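PDB 2DWC: 433aa long hypothetical phosphoribosylglycinamide formyl transferase from Pyrococcus horikoshii, which is a hypothetical protein of the ATP-grasp superfamily, with a Rossmann-like preATP-grasp domain, an ATP-grasp domain and a PurT-type C-terminal domain, and holds ADP in the crystal. Local coordinates for residues E256-V259 and Y260-A263; V109-A112 and R113-W116; A151-K154 and I155-C159; A142-L145 and D146-Y149; V77-R80 and E81-D84. One frame throughout, in Å; residues are numbered along the deposited sequence.

Interaction 1. Residues E256-V259 and Y260-A263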
loop_
_atom_site.group_PDB
_atom_site.type_symbol
_atom_site.label_atom_id
_atom_site.label_comp_id
_atom_site.label_asym_id
_atom_site.label_seq_id
_atom_site.Cartn_x
_atom_site.Cartn_y
_atom_site.Cartn_z
ATOM N N GLU B 256 5.255 -23.904 17.387
ATOM C CA GLU B 256 4.337 -22.886 16.883
ATOM C C GLU B 256 3.148 -22.716 17.816
ATOM O O GLU B 256 2.745 -21.593 18.145
ATOM C CB GLU B 256 3.850 -23.239 15.473
ATOM C CG GLU B 256 2.879 -22.235 14.889
ATOM C CD GLU B 256 2.365 -22.654 13.551
ATOM O OE1 GLU B 256 2.868 -23.667 13.030
ATOM O OE2 GLU B 256 1.453 -21.991 13.024
ATOM N N ARG B 257 2.571 -23.822 18.271
ATOM C CA ARG B 257 1.439 -23.691 19.176
ATOM C C ARG B 257 1.861 -23.116 20.537
ATOM O O ARG B 257 1.069 -22.442 21.212
ATOM C CB ARG B 257 0.735 -25.044 19.377
ATOM C CG ARG B 257 0.261 -25.668 18.074
ATOM C CD ARG B 257 -0.756 -26.798 18.284
ATOM N NE ARG B 257 -2.083 -26.247 18.553
ATOM C CZ ARG B 257 -2.655 -26.177 19.755
ATOM N NH1 ARG B 257 -2.033 -26.636 20.841
ATOM N NH2 ARG B 257 -3.847 -25.611 19.876
ATOM N N GLU B 258 3.073 -23.413 20.963
ATOM C CA GLU B 258 3.558 -22.891 22.246
ATOM C C GLU B 258 3.786 -21.372 22.086
ATOM O O GLU B 258 3.580 -20.584 23.025
ATOM C CB GLU B 258 4.863 -23.588 22.624
ATOM C CG GLU B 258 5.501 -23.135 23.915
ATOM C CD GLU B 258 4.744 -23.614 25.173
ATOM O OE1 GLU B 258 5.304 -23.430 26.270
ATOM O OE2 GLU B 258 3.615 -24.150 25.063
ATOM N N VAL B 259 4.227 -20.974 20.895
ATOM C CA VAL B 259 4.446 -19.527 20.623
ATOM C C VAL B 259 3.105 -18.820 20.796
ATOM O O VAL B 259 3.019 -17.796 21.474
ATOM C CB VAL B 259 5.001 -19.320 19.179
ATOM C CG1 VAL B 259 4.813 -17.840 18.711
ATOM C CG2 VAL B 259 6.476 -19.683 19.154
ATOM N N TYR B 260 2.040 -19.370 20.217
ATOM C CA TYR B 260 0.713 -18.757 20.357
ATOM C C TYR B 260 0.268 -18.771 21.819
ATOM O O TYR B 260 -0.283 -17.801 22.307
ATOM C CB TYR B 260 -0.360 -19.489 19.534
ATOM C CG TYR B 260 -0.079 -19.557 18.036
ATOM C CD1 TYR B 260 -0.536 -20.629 17.259
ATOM C CD2 TYR B 260 0.659 -18.548 17.398
ATOM C CE1 TYR B 260 -0.261 -20.696 15.896
ATOM C CE2 TYR B 260 0.951 -18.609 16.027
ATOM C CZ TYR B 260 0.498 -19.673 15.282
ATOM O OH TYR B 260 0.846 -19.749 13.949
ATOM N N ARG B 261 0.496 -19.880 22.525
ATOM C CA ARG B 261 0.078 -19.943 23.918
ATOM C C ARG B 261 0.767 -18.881 24.790
ATOM O O ARG B 261 0.115 -18.219 25.625
ATOM C CB ARG B 261 0.388 -21.365 24.474
ATOM C CG ARG B 261 -0.179 -21.634 25.883
ATOM C CD ARG B 261 0.364 -22.959 26.483
ATOM N NE ARG B 261 1.765 -22.877 26.902
ATOM C CZ ARG B 261 2.195 -22.226 27.982
ATOM N NH1 ARG B 261 1.331 -21.584 28.770
ATOM N NH2 ARG B 261 3.489 -22.237 28.288
ATOM N N ILE B 262 2.077 -18.748 24.622
ATOM C CA ILE B 262 2.871 -17.785 25.406
ATOM C C ILE B 262 2.451 -16.355 25.041
ATOM O O ILE B 262 2.238 -15.502 25.927
ATOM C CB ILE B 262 4.375 -18.005 25.146
ATOM C CG1 ILE B 262 4.818 -19.263 25.919
ATOM C CG2 ILE B 262 5.202 -16.800 25.610
ATOM C CD1 ILE B 262 6.133 -19.774 25.551
ATOM N N ALA B 263 2.335 -16.092 23.737
ATOM C CA ALA B 263 1.901 -14.741 23.311
ATOM C C ALA B 263 0.530 -14.411 23.918
ATOM O O ALA B 263 0.308 -13.309 24.426
ATOM C CB ALA B 263 1.836 -14.665 21.711
#

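Interaction 2. Residues V109-A112 and R113-W116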
loop_
_atom_site.group_PDB
_atom_site.type_symbol
_atom_site.label_atom_id
_atom_site.label_comp_id
_atom_site.label_asym_id
_atom_site.label_seq_id
_atom_site.Cartn_x
_atom_site.Cartn_y
_atom_site.Cartn_z
ATOM N N VAL B 109 -2.962 3.818 22.705
ATOM C CA VAL B 109 -2.800 2.433 22.240
ATOM C C VAL B 109 -1.541 1.748 22.738
ATOM O O VAL B 109 -0.451 2.333 22.694
ATOM C CB VAL B 109 -2.705 2.444 20.692
ATOM C CG1 VAL B 109 -2.252 1.072 20.137
ATOM C CG2 VAL B 109 -4.067 2.885 20.116
ATOM N N PRO B 110 -1.663 0.514 23.256
ATOM C CA PRO B 110 -2.878 -0.313 23.446
ATOM C C PRO B 110 -3.581 0.207 24.703
ATOM O O PRO B 110 -4.818 0.115 24.834
ATOM C CB PRO B 110 -2.311 -1.732 23.566
ATOM C CG PRO B 110 -0.982 -1.502 24.231
ATOM C CD PRO B 110 -0.437 -0.254 23.533
ATOM N N ASN B 111 -2.751 0.736 25.609
ATOM C CA ASN B 111 -3.139 1.512 26.818
ATOM C C ASN B 111 -1.807 2.134 27.255
ATOM O O ASN B 111 -0.721 1.707 26.814
ATOM C CB ASN B 111 -3.797 0.684 27.989
ATOM C CG ASN B 111 -3.079 -0.597 28.277
ATOM O OD1 ASN B 111 -1.879 -0.616 28.526
ATOM N ND2 ASN B 111 -3.833 -1.708 28.246
ATOM N N ALA B 112 -1.872 3.135 28.114
ATOM C CA ALA B 112 -0.653 3.817 28.536
ATOM C C ALA B 112 0.275 2.904 29.342
ATOM O O ALA B 112 1.487 2.912 29.168
ATOM C CB ALA B 112 -1.040 5.083 29.364
ATOM N N ARG B 113 -0.312 2.078 30.200
ATOM C CA ARG B 113 0.487 1.206 31.055
ATOM C C ARG B 113 1.391 0.248 30.278
ATOM O O ARG B 113 2.534 -0.011 30.677
ATOM C CB ARG B 113 -0.459 0.440 31.994
ATOM C CG ARG B 113 0.308 -0.475 32.981
ATOM C CD ARG B 113 -0.485 -0.703 34.260
ATOM N NE ARG B 113 0.370 -1.192 35.355
ATOM C CZ ARG B 113 0.750 -2.460 35.498
ATOM N NH1 ARG B 113 0.341 -3.372 34.628
ATOM N NH2 ARG B 113 1.568 -2.816 36.487
ATOM N N ALA B 114 0.912 -0.249 29.131
ATOM C CA ALA B 114 1.732 -1.180 28.349
ATOM C C ALA B 114 3.041 -0.581 27.902
ATOM O O ALA B 114 4.061 -1.252 27.922
ATOM C CB ALA B 114 0.942 -1.722 27.114
ATOM N N THR B 115 3.032 0.684 27.492
ATOM C CA THR B 115 4.271 1.315 27.059
ATOM C C THR B 115 5.178 1.534 28.255
ATOM O O THR B 115 6.396 1.308 28.180
ATOM C CB THR B 115 3.969 2.635 26.334
ATOM O OG1 THR B 115 3.327 2.306 25.099
ATOM C CG2 THR B 115 5.251 3.436 26.027
ATOM N N TRP B 116 4.582 1.897 29.376
ATOM C CA TRP B 116 5.372 2.140 30.585
ATOM C C TRP B 116 5.989 0.825 31.096
ATOM O O TRP B 116 7.123 0.822 31.569
ATOM C CB TRP B 116 4.452 2.797 31.622
ATOM C CG TRP B 116 5.001 2.917 32.992
ATOM C CD1 TRP B 116 5.750 3.949 33.500
ATOM C CD2 TRP B 116 4.753 2.020 34.075
ATOM N NE1 TRP B 116 5.979 3.744 34.850
ATOM C CE2 TRP B 116 5.373 2.569 35.226
ATOM C CE3 TRP B 116 4.055 0.807 34.188
ATOM C CZ2 TRP B 116 5.314 1.942 36.473
ATOM C CZ3 TRP B 116 3.998 0.184 35.440
ATOM C CH2 TRP B 116 4.623 0.754 36.554
HETATM O O HOH W 1 0.835 3.091 25.055
#

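Interaction 3. Residues A151-K154 and I155-C159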
loop_
_atom_site.group_PDB
_atom_site.type_symbol
_atom_site.label_atom_id
_atom_site.label_comp_id
_atom_site.label_asym_id
_atom_site.label_seq_id
_atom_site.Cartn_x
_atom_site.Cartn_y
_atom_site.Cartn_z
ATOM N N ALA B 151 25.634 -12.013 41.052
ATOM C CA ALA B 151 24.608 -12.408 40.086
ATOM C C ALA B 151 25.219 -13.168 38.907
ATOM O O ALA B 151 24.752 -14.249 38.555
ATOM C CB ALA B 151 23.856 -11.164 39.589
ATOM N N CYS B 152 26.257 -12.614 38.292
ATOM C CA CYS B 152 26.891 -13.298 37.165
ATOM C C CYS B 152 27.402 -14.683 37.569
ATOM O O CYS B 152 27.271 -15.647 36.812
ATOM C CB CYS B 152 28.035 -12.461 36.597
ATOM S SG CYS B 152 27.494 -10.956 35.722
ATOM N N GLU B 153 27.977 -14.781 38.767
ATOM C CA GLU B 153 28.482 -16.055 39.268
ATOM C C GLU B 153 27.343 -17.030 39.487
ATOM O O GLU B 153 27.441 -18.202 39.134
ATOM C CB GLU B 153 29.228 -15.862 40.599
ATOM C CG GLU B 153 30.620 -15.267 40.462
ATOM C CD GLU B 153 31.609 -16.216 39.779
ATOM O OE1 GLU B 153 31.495 -17.453 39.959
ATOM O OE2 GLU B 153 32.506 -15.720 39.071
ATOM N N LYS B 154 26.248 -16.545 40.061
ATOM C CA LYS B 154 25.101 -17.404 40.322
ATOM C C LYS B 154 24.370 -17.840 39.054
ATOM O O LYS B 154 23.854 -18.954 38.979
ATOM C CB LYS B 154 24.125 -16.690 41.240
ATOM C CG LYS B 154 23.308 -17.601 42.127
ATOM C CD LYS B 154 22.575 -16.759 43.168
ATOM C CE LYS B 154 22.698 -17.338 44.570
ATOM N NZ LYS B 154 22.096 -16.422 45.581
ATOM N N ILE B 155 24.296 -16.955 38.065
ATOM C CA ILE B 155 23.610 -17.289 36.814
ATOM C C ILE B 155 24.461 -18.247 35.992
ATOM O O ILE B 155 23.937 -19.144 35.336
ATOM C CB ILE B 155 23.334 -16.016 35.988
ATOM C CG1 ILE B 155 22.249 -15.180 36.679
ATOM C CG2 ILE B 155 22.961 -16.389 34.567
ATOM C CD1 ILE B 155 20.913 -15.884 36.823
ATOM N N GLY B 156 25.777 -18.051 36.043
ATOM C CA GLY B 156 26.694 -18.903 35.300
ATOM C C GLY B 156 27.104 -18.238 34.002
ATOM O O GLY B 156 26.327 -17.475 33.434
ATOM N N TYR B 157 28.313 -18.509 33.521
ATOM C CA TYR B 157 28.761 -17.889 32.285
ATOM C C TYR B 157 28.572 -18.847 31.113
ATOM O O TYR B 157 28.543 -20.063 31.297
ATOM C CB TYR B 157 30.234 -17.469 32.387
ATOM C CG TYR B 157 30.563 -16.615 33.600
ATOM C CD1 TYR B 157 30.950 -17.206 34.810
ATOM C CD2 TYR B 157 30.502 -15.221 33.537
ATOM C CE1 TYR B 157 31.272 -16.423 35.927
ATOM C CE2 TYR B 157 30.819 -14.430 34.642
ATOM C CZ TYR B 157 31.206 -15.037 35.837
ATOM O OH TYR B 157 31.529 -14.264 36.934
ATOM N N PRO B 158 28.380 -18.308 29.898
ATOM C CA PRO B 158 28.327 -16.877 29.589
ATOM C C PRO B 158 26.929 -16.378 29.963
ATOM O O PRO B 158 25.965 -17.133 29.883
ATOM C CB PRO B 158 28.534 -16.828 28.066
ATOM C CG PRO B 158 29.086 -18.159 27.728
ATOM C CD PRO B 158 28.372 -19.090 28.657
ATOM N N CYS B 159 26.823 -15.121 30.375
ATOM C CA CYS B 159 25.521 -14.559 30.716
ATOM C C CYS B 159 25.357 -13.192 30.051
ATOM O O CYS B 159 26.329 -12.582 29.601
ATOM C CB CYS B 159 25.345 -14.453 32.241
ATOM S SG CYS B 159 26.643 -13.514 33.105
#

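Interaction 4. Residues A142-L145 and D146-Y149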
loop_
_atom_site.group_PDB
_atom_site.type_symbol
_atom_site.label_atom_id
_atom_site.label_comp_id
_atom_site.label_asym_id
_atom_site.label_seq_id
_atom_site.Cartn_x
_atom_site.Cartn_y
_atom_site.Cartn_z
ATOM N N ALA B 142 20.783 -6.683 39.557
ATOM C CA ALA B 142 21.911 -6.186 40.339
ATOM C C ALA B 142 21.797 -4.674 40.365
ATOM O O ALA B 142 21.489 -4.069 39.353
ATOM C CB ALA B 142 23.221 -6.587 39.710
ATOM N N THR B 143 22.033 -4.074 41.527
ATOM C CA THR B 143 21.965 -2.635 41.686
ATOM C C THR B 143 23.347 -2.092 42.046
ATOM O O THR B 143 23.574 -0.884 42.061
ATOM C CB THR B 143 20.975 -2.251 42.800
ATOM O OG1 THR B 143 19.644 -2.581 42.385
ATOM C CG2 THR B 143 21.053 -0.765 43.101
ATOM N N THR B 144 24.274 -2.991 42.350
ATOM C CA THR B 144 25.637 -2.574 42.675
ATOM C C THR B 144 26.606 -3.514 41.986
ATOM O O THR B 144 26.218 -4.592 41.532
ATOM C CB THR B 144 25.915 -2.630 44.186
ATOM O OG1 THR B 144 25.782 -3.985 44.642
ATOM C CG2 THR B 144 24.938 -1.741 44.942
ATOM N N LEU B 145 27.868 -3.109 41.915
ATOM C CA LEU B 145 28.883 -3.943 41.296
ATOM C C LEU B 145 28.998 -5.232 42.107
ATOM O O LEU B 145 29.156 -6.321 41.550
ATOM C CB LEU B 145 30.216 -3.201 41.256
ATOM C CG LEU B 145 31.419 -3.933 40.656
ATOM C CD1 LEU B 145 31.060 -4.526 39.304
ATOM C CD2 LEU B 145 32.583 -2.957 40.521
ATOM N N ASP B 146 28.902 -5.111 43.427
ATOM C CA ASP B 146 28.977 -6.279 44.302
ATOM C C ASP B 146 27.864 -7.257 43.967
ATOM O O ASP B 146 28.070 -8.467 43.938
ATOM C CB ASP B 146 28.848 -5.860 45.768
ATOM C CG ASP B 146 30.155 -5.358 46.353
ATOM O OD1 ASP B 146 30.907 -4.630 45.660
ATOM O OD2 ASP B 146 30.419 -5.692 47.523
ATOM N N GLU B 147 26.671 -6.732 43.720
ATOM C CA GLU B 147 25.557 -7.600 43.391
ATOM C C GLU B 147 25.744 -8.161 41.989
ATOM O O GLU B 147 25.385 -9.310 41.718
ATOM C CB GLU B 147 24.246 -6.829 43.488
ATOM C CG GLU B 147 23.825 -6.542 44.901
ATOM C CD GLU B 147 22.461 -5.895 44.961
ATOM O OE1 GLU B 147 21.916 -5.755 46.078
ATOM O OE2 GLU B 147 21.936 -5.532 43.885
ATOM N N LEU B 148 26.329 -7.359 41.106
ATOM C CA LEU B 148 26.567 -7.814 39.736
ATOM C C LEU B 148 27.507 -9.034 39.744
ATOM O O LEU B 148 27.251 -10.028 39.047
ATOM C CB LEU B 148 27.173 -6.682 38.899
ATOM C CG LEU B 148 26.856 -6.601 37.400
ATOM C CD1 LEU B 148 28.131 -6.300 36.676
ATOM C CD2 LEU B 148 26.216 -7.879 36.877
ATOM N N TYR B 149 28.582 -8.971 40.542
ATOM C CA TYR B 149 29.522 -10.098 40.612
ATOM C C TYR B 149 28.824 -11.354 41.085
ATOM O O TYR B 149 28.966 -12.424 40.486
ATOM C CB TYR B 149 30.677 -9.798 41.570
ATOM C CG TYR B 149 31.876 -9.189 40.913
ATOM C CD1 TYR B 149 32.132 -7.820 41.017
ATOM C CD2 TYR B 149 32.765 -9.981 40.180
ATOM C CE1 TYR B 149 33.245 -7.249 40.410
ATOM C CE2 TYR B 149 33.888 -9.417 39.563
ATOM C CZ TYR B 149 34.117 -8.054 39.684
ATOM O OH TYR B 149 35.210 -7.490 39.071
#

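Interaction 5. Residues V77-R80 and E81-D84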
loop_
_atom_site.group_PDB
_atom_site.type_symbol
_atom_site.label_atom_id
_atom_site.label_comp_id
_atom_site.label_asym_id
_atom_site.label_seq_id
_atom_site.Cartn_x
_atom_site.Cartn_y
_atom_site.Cartn_z
ATOM N N VAL B 77 -0.636 19.351 21.210
ATOM C CA VAL B 77 -1.079 18.665 20.001
ATOM C C VAL B 77 -2.380 17.886 20.250
ATOM O O VAL B 77 -3.322 17.945 19.458
ATOM C CB VAL B 77 0.018 17.672 19.521
ATOM C CG1 VAL B 77 -0.500 16.931 18.257
ATOM C CG2 VAL B 77 1.317 18.463 19.182
ATOM N N VAL B 78 -2.423 17.136 21.333
ATOM C CA VAL B 78 -3.636 16.345 21.621
ATOM C C VAL B 78 -4.859 17.249 21.823
ATOM O O VAL B 78 -5.938 16.968 21.287
ATOM C CB VAL B 78 -3.431 15.429 22.863
ATOM C CG1 VAL B 78 -4.802 14.794 23.297
ATOM C CG2 VAL B 78 -2.387 14.316 22.523
ATOM N N GLU B 79 -4.705 18.367 22.531
ATOM C CA GLU B 79 -5.850 19.227 22.712
ATOM C C GLU B 79 -6.319 19.845 21.408
ATOM O O GLU B 79 -7.521 20.070 21.192
ATOM C CB GLU B 79 -5.555 20.340 23.724
ATOM C CG GLU B 79 -5.741 19.922 25.136
ATOM C CD GLU B 79 -7.226 19.582 25.439
ATOM O OE1 GLU B 79 -8.136 20.301 24.959
ATOM O OE2 GLU B 79 -7.450 18.592 26.160
ATOM N N ARG B 80 -5.373 20.178 20.535
ATOM C CA ARG B 80 -5.766 20.746 19.248
ATOM C C ARG B 80 -6.495 19.761 18.353
ATOM O O ARG B 80 -7.496 20.089 17.724
ATOM C CB ARG B 80 -4.511 21.251 18.487
ATOM C CG ARG B 80 -3.942 22.565 19.070
ATOM C CD ARG B 80 -2.691 22.988 18.325
ATOM N NE ARG B 80 -2.902 23.188 16.877
ATOM C CZ ARG B 80 -3.264 24.357 16.338
ATOM N NH1 ARG B 80 -3.415 24.481 15.024
ATOM N NH2 ARG B 80 -3.514 25.428 17.131
ATOM N N GLU B 81 -5.961 18.540 18.312
ATOM C CA GLU B 81 -6.420 17.531 17.374
ATOM C C GLU B 81 -7.550 16.591 17.829
ATOM O O GLU B 81 -8.298 16.090 16.977
ATOM C CB GLU B 81 -5.202 16.701 16.947
ATOM C CG GLU B 81 -4.096 17.515 16.182
ATOM C CD GLU B 81 -4.591 18.109 14.846
ATOM O OE1 GLU B 81 -3.999 19.123 14.361
ATOM O OE2 GLU B 81 -5.566 17.580 14.290
ATOM N N LYS B 82 -7.602 16.327 19.133
ATOM C CA LYS B 82 -8.639 15.445 19.722
ATOM C C LYS B 82 -8.819 14.226 18.856
ATOM O O LYS B 82 -9.899 13.951 18.317
ATOM C CB LYS B 82 -9.940 16.234 19.863
ATOM C CG LYS B 82 -9.717 17.469 20.717
ATOM C CD LYS B 82 -11.029 18.106 21.186
ATOM C CE LYS B 82 -10.760 19.093 22.309
ATOM N NZ LYS B 82 -10.155 20.319 21.753
ATOM N N PRO B 83 -7.740 13.427 18.739
ATOM C CA PRO B 83 -7.746 12.224 17.919
ATOM C C PRO B 83 -8.574 11.053 18.482
ATOM O O PRO B 83 -8.804 11.005 19.695
ATOM C CB PRO B 83 -6.272 11.876 17.844
ATOM C CG PRO B 83 -5.761 12.232 19.140
ATOM C CD PRO B 83 -6.477 13.555 19.490
ATOM N N ASP B 84 -9.002 10.135 17.582
ATOM C CA ASP B 84 -9.710 8.903 18.015
ATOM C C ASP B 84 -8.741 7.868 18.573
ATOM O O ASP B 84 -9.157 6.938 19.293
ATOM C CB ASP B 84 -10.467 8.312 16.809
ATOM C CG ASP B 84 -11.586 9.241 16.365
ATOM O OD1 ASP B 84 -11.395 10.024 15.417
ATOM O OD2 ASP B 84 -12.651 9.269 17.035
HETATM O O HOH W 2 -9.268 21.757 19.285
#

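Interaction 1. Residues E256-V259 and Y260-A263
Tyr260 gives its hydroxyl to Glu256 one helical turn earlier, OH to OE2 2.5 Å, on the carboxylate lone pair that faces away from the other oxygen. The two side chains run alongside each other, with the carboxylate plane turned 78° from the ring. Glu256 reaches the hydroxyl because CG stands opposite the backbone N (chi1 179°) and the chain stays extended. OE2 has a second partner in Lys231, whose ammonium group forms a salt bridge with it and so would favour the charged carboxylate. Glu256 O sits over one ring face, toward the rim, while accepting from Tyr260 N.

On another side of the helix Arg261 grips Glu258 side-on: NE reaches OE2 at 2.9 Å and NH2 reaches OE1 at 3.0 Å, both oxygens near the guanidinium plane. The carboxylate is tilted, so each nitrogen meets its oxygen from above the carboxylate plane. Glu258 CG also rests against Ile262 CD1 at 3.8 Å.

All this lies on helix 253-270 of the ATP-grasp domain. Val259 and Ile262 press on Val287 of strand 286-293, Tyr260 packs against Pro232 of strand 225-238 and Leu336 of strand 334-337, and Arg261 borders Tyr334.

Interaction 2. Residues V109-A112 and R113-W116
Asn111 caps the helix that follows it: its OD1 accepts from Ala114 N at 2.9 Å. The nitrogen of Ala114 lies nearly on the extension of the C=O bond (172°), though the N-H points off that line, 145° at the hydrogen. The amide gets there because CG is tucked between the backbone N and the carbonyl carbon, chi1 45°, which folds OD1 back over the first turn. The other end of the amide is used too, ND2 donating to Leu270 O, so both ends of the group are held and its rotation is fixed. A water makes the second polar link. It donates to Val109 O at 2.8 Å and Asn111 O at 2.7 Å, and accepts from Thr115 OG1 at 2.6 Å; that hydroxyl is also bonded by Arg295 NH1. Three groups of the loop and helix are thus joined through one molecule.

This is an N-cap at the start of helix 112-118, in the preATP-grasp domain, entered from a loop that carries a cis peptide before Pro110. The regular helical bonding begins with Trp116 N to Ala112 O at 3.3 Å, while Ala112 N, at the head of the helix, finds Glu102 OE2.

Around the cap the packing is close. Pro110 CG presses on Ala114 CB at 3.5 Å, tighter than usual for two carbons, and Ala114 CB also lies 3.3 Å from Asn111 OD1. Pro294 touches Pro110, Ala114 and Thr115, and further along the helix Trp116 meets Phe99 edge-to-face and makes a cation-pi contact with Arg123.

Interaction 3. Residues A151-K154 and I155-C159
The C-terminal end of helix 145-155 turns here into strand 159-163, and Tyr157 of the linker and Cys159, which opens the strand, meet the last turn at Glu153 and Cys152. Tyr157 OH donates to Glu153 OE2 at 2.8 Å. The oxygen lies at the edge of the ring, in its plane, whereas the hydroxyl meets the carboxylate from above, 53° out of the carboxylate plane. Glu153 is bent at chi2 (-68°), which brings its carboxylate round to the tyrosine. Cys152 comes at the same ring from another direction: Cys152 CB touches Tyr157 CE2 at 3.9 Å, and the carbonyl oxygen of Cys152 stands over one face, offset toward the rim.

The turn itself depends on Gly156, the first residue to leave the helix, with phi 98°, a conformation that glycine readily takes. Its N-H still closes a helical bond to Cys152 O, Gly156 N to O 2.9 Å, and Ile155 N makes one to Ala151 O. A cis peptide before Pro158 then leads the chain into the antiparallel sheet of the ATP-grasp domain.

On the buried side Cys152 SG and Cys159 SG touch at 3.8 Å, with no disulfide between them. Cys159, whose side chain is about 8 Å from the bound ADP, packs on Val201 and Val175, and Ala151 and Ile155 sit against Met140 and Val201 of the sheet. Pro178 touches both Glu153 and Tyr157.

Interaction 4. Residues A142-L145 and D146-Y149
The methyl of Ala142 is a small bump that fits against the first turn of the helix at Leu148, CB lying 3.5 Å from the backbone N of Leu148 and 4.0 Å from its CB. Next to it Glu147 stretches back alongside Thr143, its chain extended beyond CG, and its carboxylate reaches the loop: OE2 takes the backbone N-H of Thr143, N to OE2 2.8 Å, nearly along its own C-O axis. Thr144 crosses that chain at an angle, with OG1 touching Glu147 CG at 3.2 Å while accepting from Glu147 N at 3.0 Å.

Thr144 is thus the side-chain N-cap of helix 145-155, and the Glu147 carboxylate makes a separate bond that ties the helix back to the residue before the cap. Placing OG1 between the backbone N and the carbonyl carbon, chi1 62°, is what aims the hydroxyl at the first turn.

On another flank Leu145 and Tyr149 lie side by side, one turn apart and pointing the same way. Leu145 CD1 nestles against the ring atom CE1 of Tyr149 at 3.7 Å, and Leu145 O comes obliquely to the ring at CD1. Helix 181-185 packs beside them: Trp185 touches Leu145, Ile181 touches both Leu148 and Tyr149, and Pro182 touches Tyr149. Ala142 itself ends strand 139-142, bonded through its backbone to Ile199 in the ATP-grasp domain.

Interaction 5. Residues V77-R80 and E81-D84
Lys82 curls its ammonium group back over the helix end to the carbonyl oxygen of Glu79, NZ to O 2.7 Å, approaching in the carbonyl plane at a C=O...N angle of 157°. Its chain runs extended until a bend at chi4 (74°) drops NZ onto the oxygen. A water takes a weak bond from Lys82 NZ at 3.0 Å and donates to Arg80 O at 2.9 Å, while Glu79 OE1, at 3.8 Å from Lys82 NZ, makes a long salt bridge.

Behind the lysine the last helical bonds close: Glu81 N reaches Val77 O at 2.9 Å, and Lys82 N reaches Val78 O at 2.8 Å. Lys82 then leaves the helix with positive phi, 44°, and Pro83 follows, its CD 4.3 Å from Val78 CG1. Helix 71-81 thereby passes into strand 85-88 of the Rossmann-like preATP-grasp domain, with Val77, Val78 and Pro83 all packed on Leu23 of the neighbouring strand 21-25.

Glu81 is buried and has its own partners. Its OE2 forms salt bridges with Lys21 and Arg62, and its OE1 is bonded to the Tyr64 hydroxyl, which also takes Arg80 NE. Two positive partners should keep that carboxylate charged despite its burial, while the lysine's positive charge, set against carbonyls, would probably interact favourably with the partial negative charge at this end of the helix.

All five are local contacts, but their settings differ. Interactions 4 and 3 share helix 145-155, one at its start and one at its end, with centres 12 Å apart; both mix buried apolar residues with exposed polar ones. Interaction 1 lies mid-helix, where side-chain pairs one turn apart replace capping. Interaction 2 is the most buried and uses a water and an asparagine at a helix start, whereas interaction 5 ends a helix with a lysine on a carbonyl. Interactions 2 and 5 belong to the preATP-grasp domain and the other three to the ATP-grasp domain; interactions 3 and 5 lie on opposite sides of the chain's centre.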